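Local coordinates for protein Non-reducing end beta-L-arabinofuranosidase (Bacteroides thetaiotaomicron, PDB 5MQO) that belongs to glycoside hydrolase family GH127 in a gut bacterium that degrades plant pectin, and probably acts as an aceric acidase, at residues Ile420-Lys425 and Trp682-Lys687; Tyr509-Asn514 and Ser641-Glu646. All blocks are in the same frame, centred on the assembly; numbering follows the deposited sequence.

Interaction 1. Residues Ile420-Lys425 and Trp682-Lys687; sequences ISLDGK and WGNRGK
Asn684 meets Leu422 and Ser421 where a loop of the GH127 catalytic region, following helix 402-416, touches a loop of the C-terminal region. Ser421 to Gly424 forms a type I beta turn, with Leu422 as its first corner residue.

One hydrogen bond joins the segments: Leu422 N donates to Asn684 OD1 over 3.0 Å. It is almost straight at the hydrogen (176°). The donor nevertheless stands 28° out of the carbonyl plane. The other end of the carboxamide is also tied, because Asn684 ND2 bonds Ala681 O; the two bonds, one at each polar atom, would oppose a flip of the amide.

Apolar packing comes from Leu422, whose side chain crosses that of Asn684 at about a right angle. Its CD1 lies over the flat of the amide, 3.8 Å from Asn684 CG, and its CG is equally close to ND2. With Leu422 CG anti to the carbonyl carbon (chi1 -71°), the branch turns onto that face. Ile637 of strand 631-637 touches both side chains.

Polar bonds within and just after the turn hold its shape. Gly424 N reaches Ser421 O only weakly, at 3.4 Å, while Ser421 OG accepts from Lys426 N, which lies beyond the turn. The same hydroxyl donates to Asp423 OD1 at 2.6 Å, meeting that oxygen nearly head-on to its C-O bond.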
# COMPACT_ATOMS: atom_id res chain seq x y z
N ILE A 420 8.58 5.85 5.46
CA ILE A 420 8.86 7.25 5.75
C ILE A 420 9.03 7.39 7.25
O ILE A 420 8.46 6.63 8.00
CB ILE A 420 7.73 8.19 5.21
CG1 ILE A 420 8.24 9.64 5.06
CG2 ILE A 420 6.45 8.11 6.05
CD1 ILE A 420 7.22 10.63 4.51
N SER A 421 9.85 8.36 7.65
CA SER A 421 10.05 8.72 9.06
C SER A 421 8.80 9.35 9.69
O SER A 421 7.86 9.74 8.98
CB SER A 421 11.26 9.68 9.20
OG SER A 421 11.17 10.81 8.32
N LEU A 422 8.76 9.41 11.02
CA LEU A 422 7.70 10.12 11.72
C LEU A 422 7.80 11.64 11.50
O LEU A 422 6.77 12.28 11.34
CB LEU A 422 7.67 9.75 13.19
CG LEU A 422 7.18 8.33 13.46
CD1 LEU A 422 7.41 7.99 14.92
CD2 LEU A 422 5.71 8.15 13.10
N ASP A 423 9.02 12.20 11.40
CA ASP A 423 9.19 13.63 11.04
C ASP A 423 8.93 14.00 9.58
O ASP A 423 9.17 15.13 9.20
CB ASP A 423 10.55 14.21 11.51
CG ASP A 423 11.78 13.63 10.78
OD1 ASP A 423 11.67 12.91 9.77
OD2 ASP A 423 12.91 13.91 11.25
N GLY A 424 8.47 13.05 8.76
CA GLY A 424 8.05 13.32 7.38
C GLY A 424 9.14 13.62 6.38
O GLY A 424 8.83 14.03 5.27
N LYS A 425 10.40 13.43 6.75
CA LYS A 425 11.53 13.92 5.98
C LYS A 425 12.49 12.87 5.46
O LYS A 425 13.21 13.13 4.49
CB LYS A 425 12.34 14.88 6.84
CG LYS A 425 11.69 16.22 7.07
CD LYS A 425 12.69 17.15 7.72
CE LYS A 425 12.01 18.41 8.17
NZ LYS A 425 13.05 19.41 8.54
N TRP A 682 9.40 1.89 13.61
CA TRP A 682 10.77 1.48 13.92
C TRP A 682 11.77 2.47 13.33
O TRP A 682 11.43 3.25 12.42
CB TRP A 682 11.07 0.02 13.52
CG TRP A 682 11.68 -0.21 12.23
CD1 TRP A 682 11.05 -0.35 11.07
CD2 TRP A 682 13.07 -0.37 11.96
NE1 TRP A 682 11.93 -0.58 10.07
CE2 TRP A 682 13.19 -0.59 10.58
CE3 TRP A 682 14.23 -0.33 12.75
CZ2 TRP A 682 14.44 -0.80 9.95
CZ3 TRP A 682 15.48 -0.52 12.12
CH2 TRP A 682 15.57 -0.76 10.73
N GLY A 683 12.97 2.48 13.91
CA GLY A 683 14.08 3.27 13.43
C GLY A 683 13.87 4.77 13.47
O GLY A 683 14.38 5.46 12.62
N ASN A 684 13.13 5.29 14.45
CA ASN A 684 13.01 6.74 14.66
C ASN A 684 13.78 7.19 15.93
O ASN A 684 13.65 8.35 16.33
CB ASN A 684 11.52 7.17 14.78
CG ASN A 684 10.79 7.12 13.45
OD1 ASN A 684 10.79 8.08 12.70
ND2 ASN A 684 10.16 5.99 13.17
N ARG A 685 14.54 6.29 16.56
CA ARG A 685 15.22 6.59 17.82
C ARG A 685 16.69 6.15 17.74
O ARG A 685 17.26 5.59 18.67
CB ARG A 685 14.49 5.89 18.95
CG ARG A 685 13.05 6.36 19.13
CD ARG A 685 12.30 5.52 20.18
NE ARG A 685 12.16 4.13 19.75
CZ ARG A 685 11.71 3.12 20.49
NH1 ARG A 685 11.67 1.91 19.96
NH2 ARG A 685 11.33 3.30 21.74
N GLY A 686 17.30 6.40 16.60
CA GLY A 686 18.72 6.14 16.42
C GLY A 686 18.98 4.77 15.86
O GLY A 686 18.06 4.01 15.63
N LYS A 687 20.26 4.50 15.61
CA LYS A 687 20.76 3.19 15.22
C LYS A 687 20.60 2.20 16.34
O LYS A 687 20.84 2.52 17.48
CB LYS A 687 22.26 3.30 14.89
CG LYS A 687 22.91 2.00 14.39
CD LYS A 687 23.94 2.24 13.28
CE LYS A 687 24.89 1.06 13.07
NZ LYS A 687 26.00 1.07 14.08

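Interaction 2. Residues Tyr509-Asn514 and Ser641-Glu646; sequences YPWEGN and SIVALE
Trp511 lays its indole against the backbone of Ile642 and Val643. Ile642 CA makes a CH-pi contact, 4.0 Å from the centroid of the six-membered ring and 23° off its normal. Val643 N lies over that same face, toward the rim, 3.5 Å from Trp511 CZ3. Val643 CG2 packs against Trp511 CE3 at 3.5 Å, valine and indole running antiparallel alongside one another. Ser641 O comes within 3.5 Å of Trp511 CZ2. Trp511 CG stands anti to the carbonyl carbon, beside the backbone N (chi1 -51°), which sends the ring across to the strand. The contact joins two beta-sheet regions: the hairpin loop between strands 500-506 and 514-521 of the antiparallel middle-region sheet, and strand 640-651 of the mixed C-terminal sheet. Pro510, preceded by a cis peptide bond, places CG over the centre of the opposite face, 4.2 Å above the plane, so the ring is sandwiched. Replacing the indole of Trp511 with the methyl of an alanine is likely to leave Ile642 CA without its pi partner and open a gap between Pro510 and Val643. Farther out, Phe50, Leu604 and Tyr680 touch the indole, and Trp511 O takes a hydrogen bond from Arg601 NH1.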
# COMPACT_ATOMS: atom_id res chain seq x y z
N TYR A 509 -8.99 4.53 16.25
CA TYR A 509 -8.36 3.53 15.36
C TYR A 509 -7.11 4.13 14.72
O TYR A 509 -7.10 5.33 14.42
CB TYR A 509 -9.36 3.12 14.26
CG TYR A 509 -9.13 1.79 13.56
CD1 TYR A 509 -9.68 0.60 14.04
CD2 TYR A 509 -8.40 1.73 12.39
CE1 TYR A 509 -9.49 -0.61 13.37
CE2 TYR A 509 -8.20 0.52 11.74
CZ TYR A 509 -8.74 -0.64 12.22
OH TYR A 509 -8.50 -1.82 11.53
N PRO A 510 -6.03 3.36 14.54
CA PRO A 510 -5.92 1.95 14.90
C PRO A 510 -5.68 1.62 16.39
O PRO A 510 -5.56 0.44 16.74
CB PRO A 510 -4.69 1.53 14.09
CG PRO A 510 -3.81 2.73 14.18
CD PRO A 510 -4.73 3.93 14.17
N TRP A 511 -5.61 2.64 17.26
CA TRP A 511 -5.24 2.42 18.65
C TRP A 511 -6.34 1.71 19.42
O TRP A 511 -6.04 1.01 20.36
CB TRP A 511 -4.83 3.71 19.33
CG TRP A 511 -3.80 4.48 18.57
CD1 TRP A 511 -3.88 5.78 18.20
CD2 TRP A 511 -2.56 4.00 18.06
NE1 TRP A 511 -2.77 6.15 17.48
CE2 TRP A 511 -1.94 5.08 17.39
CE3 TRP A 511 -1.90 2.76 18.10
CZ2 TRP A 511 -0.69 4.96 16.78
CZ3 TRP A 511 -0.66 2.65 17.49
CH2 TRP A 511 -0.07 3.74 16.85
N GLU A 512 -7.60 1.90 19.02
CA GLU A 512 -8.77 1.24 19.63
C GLU A 512 -9.75 0.86 18.54
O GLU A 512 -9.73 1.44 17.46
CB GLU A 512 -9.48 2.18 20.61
CG GLU A 512 -8.56 2.75 21.69
CD GLU A 512 -9.30 3.60 22.73
OE1 GLU A 512 -9.66 4.77 22.44
OE2 GLU A 512 -9.48 3.08 23.85
N GLY A 513 -10.61 -0.09 18.85
CA GLY A 513 -11.49 -0.69 17.84
C GLY A 513 -12.93 -0.21 17.90
O GLY A 513 -13.82 -0.99 17.56
N ASN A 514 -13.15 1.04 18.32
CA ASN A 514 -14.50 1.60 18.43
C ASN A 514 -14.73 2.63 17.37
O ASN A 514 -14.05 3.66 17.37
CB ASN A 514 -14.71 2.28 19.78
CG ASN A 514 -14.46 1.34 20.94
OD1 ASN A 514 -15.02 0.24 20.99
ND2 ASN A 514 -13.58 1.75 21.85
N SER A 641 1.73 10.02 19.36
CA SER A 641 1.26 9.13 20.41
C SER A 641 1.00 7.78 19.78
O SER A 641 0.19 7.66 18.86
CB SER A 641 -0.01 9.65 21.08
OG SER A 641 -0.27 8.89 22.27
N ILE A 642 1.70 6.76 20.27
CA ILE A 642 1.57 5.41 19.76
C ILE A 642 1.26 4.48 20.94
O ILE A 642 1.63 4.77 22.09
CB ILE A 642 2.82 4.96 18.93
CG1 ILE A 642 3.97 4.53 19.86
CG2 ILE A 642 3.30 6.04 17.94
CD1 ILE A 642 5.12 3.82 19.18
N VAL A 643 0.58 3.37 20.66
CA VAL A 643 0.39 2.34 21.64
C VAL A 643 1.57 1.38 21.59
O VAL A 643 1.74 0.66 20.63
CB VAL A 643 -0.93 1.59 21.43
CG1 VAL A 643 -1.05 0.45 22.46
CG2 VAL A 643 -2.10 2.55 21.54
N ALA A 644 2.40 1.41 22.63
CA ALA A 644 3.37 0.33 22.86
C ALA A 644 2.71 -0.81 23.66
O ALA A 644 1.61 -0.66 24.16
CB ALA A 644 4.62 0.86 23.57
N LEU A 645 3.36 -1.96 23.71
CA LEU A 645 2.86 -3.09 24.46
C LEU A 645 3.98 -3.47 25.41
O LEU A 645 5.12 -3.62 24.99
CB LEU A 645 2.48 -4.25 23.53
CG LEU A 645 1.48 -3.93 22.39
CD1 LEU A 645 1.53 -4.95 21.24
CD2 LEU A 645 0.07 -3.79 22.95
N GLU A 646 3.67 -3.54 26.71
CA GLU A 646 4.67 -3.79 27.75
C GLU A 646 4.38 -5.12 28.38
O GLU A 646 3.21 -5.47 28.60
CB GLU A 646 4.61 -2.71 28.82
CG GLU A 646 5.16 -1.36 28.38
CD GLU A 646 4.98 -0.26 29.41
OE1 GLU A 646 4.49 -0.51 30.56
OE2 GLU A 646 5.34 0.89 29.05

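Both contacts seat the C-terminal region on another part of the chain: interaction 1 on the catalytic region, interaction 2 on the middle one. Their centres are 19 Å apart and their nearest atoms about 5 Å, without touching; in sequence, interaction 2 is nested within the loop that interaction 1 closes. Ile637, at the end of strand 631-637, bridges them: it touches Leu422 and Asn684 and also Ile642. Strand 670-678, which leads into loop 682-687, pairs antiparallel with strand 640-651. Each contact centre lies 19 to 20 Å from the chain centre, and no catalytic residue or ligand is identified at either contact.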